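Local coordinates for protein imine reductase (Bacillus cereus, PDB 4D3D) that catalyses the NADPH-dependent, S-selective reduction of the cyclic imine 2-methylpyrroline, at residues D38-Y43 / E168-S173; T86-M91 / E116-A121. All blocks are in the same frame, centred on the assembly; numbering follows the deposited sequence.

Contact 1: D38-Y43 / E168-S173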
loop_
_atom_site.group_PDB
_atom_site.type_symbol
_atom_site.label_atom_id
_atom_site.label_comp_id
_atom_site.label_asym_id
_atom_site.label_seq_id
_atom_site.Cartn_x
_atom_site.Cartn_y
_atom_site.Cartn_z
ATOM N N ASP B 38 -6.333 -27.355 22.165
ATOM C CA ASP B 38 -7.795 -27.499 22.319
ATOM C C ASP B 38 -8.426 -28.167 21.083
ATOM O O ASP B 38 -9.239 -29.123 21.182
ATOM C CB ASP B 38 -8.341 -26.086 22.564
ATOM C CG ASP B 38 -9.585 -26.072 23.348
ATOM O OD1 ASP B 38 -9.537 -26.403 24.557
ATOM O OD2 ASP B 38 -10.609 -25.712 22.752
ATOM N N VAL B 39 -8.026 -27.700 19.905
ATOM C CA VAL B 39 -8.533 -28.275 18.659
ATOM C C VAL B 39 -8.048 -29.664 18.436
ATOM O O VAL B 39 -8.823 -30.516 18.021
ATOM C CB VAL B 39 -8.163 -27.425 17.449
ATOM C CG1 VAL B 39 -8.431 -28.150 16.127
ATOM C CG2 VAL B 39 -8.974 -26.169 17.523
ATOM N N PHE B 40 -6.768 -29.937 18.745
ATOM C CA PHE B 40 -6.317 -31.307 18.689
ATOM C C PHE B 40 -7.187 -32.224 19.612
ATOM O O PHE B 40 -7.542 -33.321 19.178
ATOM C CB PHE B 40 -4.819 -31.448 19.070
ATOM C CG PHE B 40 -3.848 -31.022 18.001
ATOM C CD1 PHE B 40 -3.952 -31.481 16.686
ATOM C CD2 PHE B 40 -2.761 -30.187 18.339
ATOM C CE1 PHE B 40 -3.049 -31.067 15.699
ATOM C CE2 PHE B 40 -1.807 -29.815 17.374
ATOM C CZ PHE B 40 -1.953 -30.267 16.056
ATOM N N LEU B 41 -7.467 -31.775 20.847
ATOM C CA LEU B 41 -8.280 -32.582 21.804
ATOM C C LEU B 41 -9.677 -32.835 21.251
ATOM O O LEU B 41 -10.178 -33.964 21.281
ATOM C CB LEU B 41 -8.391 -31.923 23.197
ATOM C CG LEU B 41 -7.090 -32.024 24.025
ATOM C CD1 LEU B 41 -7.122 -31.045 25.196
ATOM C CD2 LEU B 41 -6.780 -33.466 24.491
ATOM N N GLU B 42 -10.255 -31.796 20.701
ATOM C CA GLU B 42 -11.573 -31.915 20.077
ATOM C C GLU B 42 -11.602 -32.963 18.958
ATOM O O GLU B 42 -12.594 -33.650 18.808
ATOM C CB GLU B 42 -12.001 -30.563 19.548
ATOM C CG GLU B 42 -13.374 -30.535 18.887
ATOM C CD GLU B 42 -13.681 -29.175 18.300
ATOM O OE1 GLU B 42 -13.003 -28.206 18.707
ATOM O OE2 GLU B 42 -14.585 -29.088 17.433
ATOM N N TYR B 43 -10.528 -33.090 18.191
ATOM C CA TYR B 43 -10.483 -34.014 17.077
ATOM C C TYR B 43 -9.926 -35.361 17.495
ATOM O O TYR B 43 -9.519 -36.174 16.635
ATOM C CB TYR B 43 -9.736 -33.377 15.848
ATOM C CG TYR B 43 -10.642 -32.388 15.093
ATOM C CD1 TYR B 43 -10.835 -31.098 15.563
ATOM C CD2 TYR B 43 -11.376 -32.778 13.960
ATOM C CE1 TYR B 43 -11.700 -30.188 14.924
ATOM C CE2 TYR B 43 -12.242 -31.881 13.319
ATOM C CZ TYR B 43 -12.417 -30.598 13.810
ATOM O OH TYR B 43 -13.258 -29.694 13.176
ATOM N N GLU B 168 -2.972 -29.984 9.249
ATOM C CA GLU B 168 -4.249 -29.501 8.644
ATOM C C GLU B 168 -5.494 -29.667 9.521
ATOM O O GLU B 168 -6.561 -29.125 9.217
ATOM C CB GLU B 168 -4.414 -30.123 7.243
ATOM C CG GLU B 168 -3.490 -29.483 6.239
ATOM C CD GLU B 168 -3.533 -30.068 4.848
ATOM O OE1 GLU B 168 -4.280 -31.015 4.581
ATOM O OE2 GLU B 168 -2.780 -29.599 4.003
ATOM N N VAL B 169 -5.354 -30.334 10.668
ATOM C CA VAL B 169 -6.377 -30.232 11.699
ATOM C C VAL B 169 -6.467 -28.794 12.256
ATOM O O VAL B 169 -7.539 -28.306 12.628
ATOM C CB VAL B 169 -6.053 -31.210 12.846
ATOM C CG1 VAL B 169 -6.993 -31.013 14.017
ATOM C CG2 VAL B 169 -6.028 -32.629 12.319
ATOM N N LEU B 170 -5.338 -28.078 12.269
ATOM C CA LEU B 170 -5.300 -26.718 12.794
ATOM C C LEU B 170 -5.808 -25.638 11.808
ATOM O O LEU B 170 -6.554 -24.730 12.204
ATOM C CB LEU B 170 -3.859 -26.358 13.228
ATOM C CG LEU B 170 -3.265 -27.310 14.265
ATOM C CD1 LEU B 170 -1.875 -26.814 14.595
ATOM C CD2 LEU B 170 -4.138 -27.435 15.532
ATOM N N THR B 171 -5.319 -25.691 10.585
ATOM C CA THR B 171 -5.637 -24.745 9.510
ATOM C C THR B 171 -5.358 -25.410 8.157
ATOM O O THR B 171 -4.708 -26.470 8.101
ATOM C CB THR B 171 -4.762 -23.429 9.534
ATOM O OG1 THR B 171 -3.428 -23.720 9.077
ATOM C CG2 THR B 171 -4.661 -22.774 10.851
ATOM N N SER B 172 -5.799 -24.789 7.045
ATOM C CA SER B 172 -5.312 -25.153 5.724
ATOM C C SER B 172 -3.825 -24.795 5.595
ATOM O O SER B 172 -3.333 -23.975 6.345
ATOM C CB SER B 172 -6.134 -24.489 4.620
ATOM O OG SER B 172 -7.443 -25.027 4.717
ATOM N N SER B 173 -3.125 -25.475 4.724
ATOM C CA SER B 173 -1.687 -25.292 4.594
ATOM C C SER B 173 -1.331 -24.629 3.276
ATOM O O SER B 173 -2.023 -24.774 2.256
ATOM C CB SER B 173 -0.987 -26.627 4.701
ATOM O OG SER B 173 -1.307 -27.456 3.597
#

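Contact 2: T86-M91 / E116-A121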
loop_
_atom_site.group_PDB
_atom_site.type_symbol
_atom_site.label_atom_id
_atom_site.label_comp_id
_atom_site.label_asym_id
_atom_site.label_seq_id
_atom_site.Cartn_x
_atom_site.Cartn_y
_atom_site.Cartn_z
ATOM N N THR B 86 7.212 -17.889 22.197
ATOM C CA THR B 86 7.163 -16.455 21.906
ATOM C C THR B 86 8.305 -15.987 20.986
ATOM O O THR B 86 8.163 -14.981 20.316
ATOM C CB THR B 86 7.166 -15.601 23.216
ATOM O OG1 THR B 86 8.324 -15.921 23.983
ATOM C CG2 THR B 86 5.908 -15.807 24.064
ATOM N N ASP B 87 9.441 -16.718 20.942
ATOM C CA ASP B 87 10.631 -16.313 20.201
ATOM C C ASP B 87 11.472 -17.551 19.919
ATOM O O ASP B 87 11.394 -18.504 20.714
ATOM C CB ASP B 87 11.466 -15.389 21.077
ATOM C CG ASP B 87 12.519 -14.596 20.301
ATOM O OD1 ASP B 87 13.666 -15.056 20.059
ATOM O OD2 ASP B 87 12.209 -13.439 19.980
ATOM N N TYR B 88 12.321 -17.523 18.901
ATOM C CA TYR B 88 13.297 -18.614 18.716
ATOM C C TYR B 88 14.316 -18.731 19.835
ATOM O O TYR B 88 14.821 -19.886 20.136
ATOM C CB TYR B 88 14.072 -18.462 17.387
ATOM C CG TYR B 88 13.327 -18.967 16.186
ATOM C CD1 TYR B 88 12.342 -18.193 15.535
ATOM C CD2 TYR B 88 13.598 -20.260 15.686
ATOM C CE1 TYR B 88 11.655 -18.691 14.433
ATOM C CE2 TYR B 88 12.933 -20.739 14.580
ATOM C CZ TYR B 88 11.998 -19.987 13.948
ATOM O OH TYR B 88 11.296 -20.583 12.918
ATOM N N ASN B 89 14.625 -17.615 20.512
ATOM C CA ASN B 89 15.512 -17.749 21.676
ATOM C C ASN B 89 15.040 -18.721 22.758
ATOM O O ASN B 89 15.901 -19.341 23.449
ATOM C CB ASN B 89 15.874 -16.404 22.287
ATOM C CG ASN B 89 16.769 -15.646 21.358
ATOM O OD1 ASN B 89 17.379 -16.245 20.445
ATOM N ND2 ASN B 89 16.777 -14.363 21.489
ATOM N N VAL B 90 13.735 -18.813 22.913
ATOM C CA VAL B 90 13.126 -19.689 23.916
ATOM C C VAL B 90 13.508 -21.118 23.453
ATOM O O VAL B 90 13.840 -21.940 24.261
ATOM C CB VAL B 90 11.591 -19.578 24.041
ATOM C CG1 VAL B 90 11.052 -20.604 25.017
ATOM C CG2 VAL B 90 11.191 -18.169 24.524
ATOM N N MET B 91 13.391 -21.411 22.151
ATOM C CA MET B 91 13.757 -22.759 21.654
ATOM C C MET B 91 15.130 -23.205 22.066
ATOM O O MET B 91 15.303 -24.301 22.612
ATOM C CB MET B 91 13.593 -22.891 20.111
ATOM C CG MET B 91 13.704 -24.301 19.658
ATOM S SD MET B 91 14.264 -24.585 17.941
ATOM C CE MET B 91 15.912 -23.994 18.007
ATOM N N GLU B 116 16.201 -15.705 8.234
ATOM C CA GLU B 116 17.520 -16.207 8.675
ATOM C C GLU B 116 17.421 -16.876 10.046
ATOM O O GLU B 116 18.065 -17.900 10.294
ATOM C CB GLU B 116 18.559 -15.127 8.656
ATOM C CG GLU B 116 19.924 -15.497 9.249
ATOM C CD GLU B 116 20.973 -14.355 9.266
ATOM O OE1 GLU B 116 20.731 -13.242 8.733
ATOM O OE2 GLU B 116 22.116 -14.592 9.769
ATOM N N LYS B 117 16.583 -16.377 10.907
ATOM C CA LYS B 117 16.417 -17.037 12.227
ATOM C C LYS B 117 15.840 -18.488 12.105
ATOM O O LYS B 117 16.342 -19.405 12.753
ATOM C CB LYS B 117 15.576 -16.164 13.131
ATOM C CG LYS B 117 16.390 -14.891 13.545
ATOM C CD LYS B 117 16.384 -14.537 15.032
ATOM C CE LYS B 117 16.649 -15.740 15.933
ATOM N NZ LYS B 117 17.398 -15.533 17.234
ATOM N N ALA B 118 14.866 -18.686 11.218
ATOM C CA ALA B 118 14.308 -19.963 10.902
ATOM C C ALA B 118 15.351 -20.892 10.258
ATOM O O ALA B 118 15.414 -22.073 10.617
ATOM C CB ALA B 118 13.121 -19.842 9.997
ATOM N N ARG B 119 16.158 -20.372 9.337
ATOM C CA ARG B 119 17.225 -21.181 8.750
ATOM C C ARG B 119 18.242 -21.641 9.803
ATOM O O ARG B 119 18.676 -22.808 9.752
ATOM C CB ARG B 119 17.947 -20.401 7.675
ATOM C CG ARG B 119 17.081 -20.118 6.426
ATOM C CD ARG B 119 17.690 -19.032 5.523
ATOM N NE ARG B 119 16.766 -18.769 4.385
ATOM C CZ ARG B 119 16.575 -17.540 3.855
ATOM N NH1 ARG B 119 17.241 -16.509 4.306
ATOM N NH2 ARG B 119 15.660 -17.328 2.927
ATOM N N LYS B 120 18.665 -20.735 10.673
ATOM C CA LYS B 120 19.689 -21.076 11.659
ATOM C C LYS B 120 19.133 -22.123 12.635
ATOM O O LYS B 120 19.862 -23.095 12.975
ATOM C CB LYS B 120 20.140 -19.845 12.408
ATOM C CG LYS B 120 21.094 -18.918 11.617
ATOM C CD LYS B 120 21.640 -17.810 12.501
ATOM N N ALA B 121 17.838 -22.028 13.011
ATOM C CA ALA B 121 17.208 -23.022 13.848
ATOM C C ALA B 121 17.119 -24.398 13.200
ATOM O O ALA B 121 17.428 -25.445 13.827
ATOM C CB ALA B 121 15.859 -22.589 14.270
#

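Contact 1: D38-Y43 / E168-S173
V39 and F40, in the last turn of helix 31-42, and Y43, just after it, close on V169 and L170, where helix 157-170 gives way to strand 171-175. Both segments belong to the Rossmann-type NADP-binding domain. Helix 31-42 follows the first strand, and strand 171-175 is an outermost strand of the chain's sheet, so the contact joins distant parts of the domain.

Aliphatic packing converges on one methyl. V169 CG1, held anti to its own backbone nitrogen (chi1 173°), lies 3.8 Å from V39 CG1 and 4.0 Å from Y43 CG, with the F40 ring also touching it obliquely. The two valines lie alongside each other, pointing opposite ways, and V39 CG1 is also 3.6 Å from V169 O.

The aromatic component is a CH-pi contact. L170 comes in roughly perpendicular to F40 and lays CD2 over one ring face, 3.8 Å from the F40 centroid and 17° off the normal. Y45 meets the F40 ring too, and I144 packs against both V39 and L170.

No hydrogen bond crosses the contact; the side-chain bonds that follow lie within 168-173. S173 OG donates to the anti lone pair of E168 OE2, an oxygen that also forms a salt bridge with R164. Within the strand, T171 OG1 donates to the carbonyl of the next residue, S172 O, at 2.7 Å, tilted 34° from the carbonyl plane.

Contact 2: T86-M91 / E116-A121
Y88 presses its ring against the first turns of helix 115-127, and the tight half of the contact is built around it. A121 CB stands 3.5 Å from Y88 CE2 and equally close to CD2, while the hydroxyl end reaches along the helix until Y88 OH is 3.5 Å from A118 CB. The backbone lies over a face of the same ring: K117 O is 4.0 Å above its plane, offset toward the rim, with A118 N beside it. Small alanines thus let a large ring settle close to the helix. M91, bent at its thioether, adds its terminal methyl, with CE 4.0 Å from A121 CB.

The other half is looser and faces solvent. K117 bends at chi2 (-132°) and chi3 (47°), which carries CE to 4.0 Å from Y88 CB and turns the ammonium group toward exposed N89. The K117 and N89 side chains run roughly perpendicular, and K117 NZ gives N89 OD1 a weak hydrogen bond of 3.3 Å. R119, whose CB points away from 86-91, forms a salt bridge with D179 and a hydrogen bond with N211 of the second subunit.

Around the contact, M91 also packs on W124 and L125, further along helix 115-127. On the sheet, Y88 meets N109 of strand 106-109 and H132 and T134 of strand 131-137.

How the contacts relate
Contacts 1 and 2 illustrate how a single Rossmann-type domain is tied together at separate points. Their centres are 24 Å apart and their nearest atoms about 15 Å, so neither touches the other. Along the chain, contact 2 falls wholly within the span between the segments of contact 1: one joins helices 25 residues apart, the other bridges 125. Contact 1 reaches the outer strand 171-175, and a GxGxxG sequence, consistent with a dinucleotide-binding turn, leads into its helix 31-42; contact 2 packs on middle strands and borders the second subunit. Neither includes a residue of the o-acetaldehydyl-hexaethylene glycol pocket, which lies on helix 215-242 of the C-terminal domain.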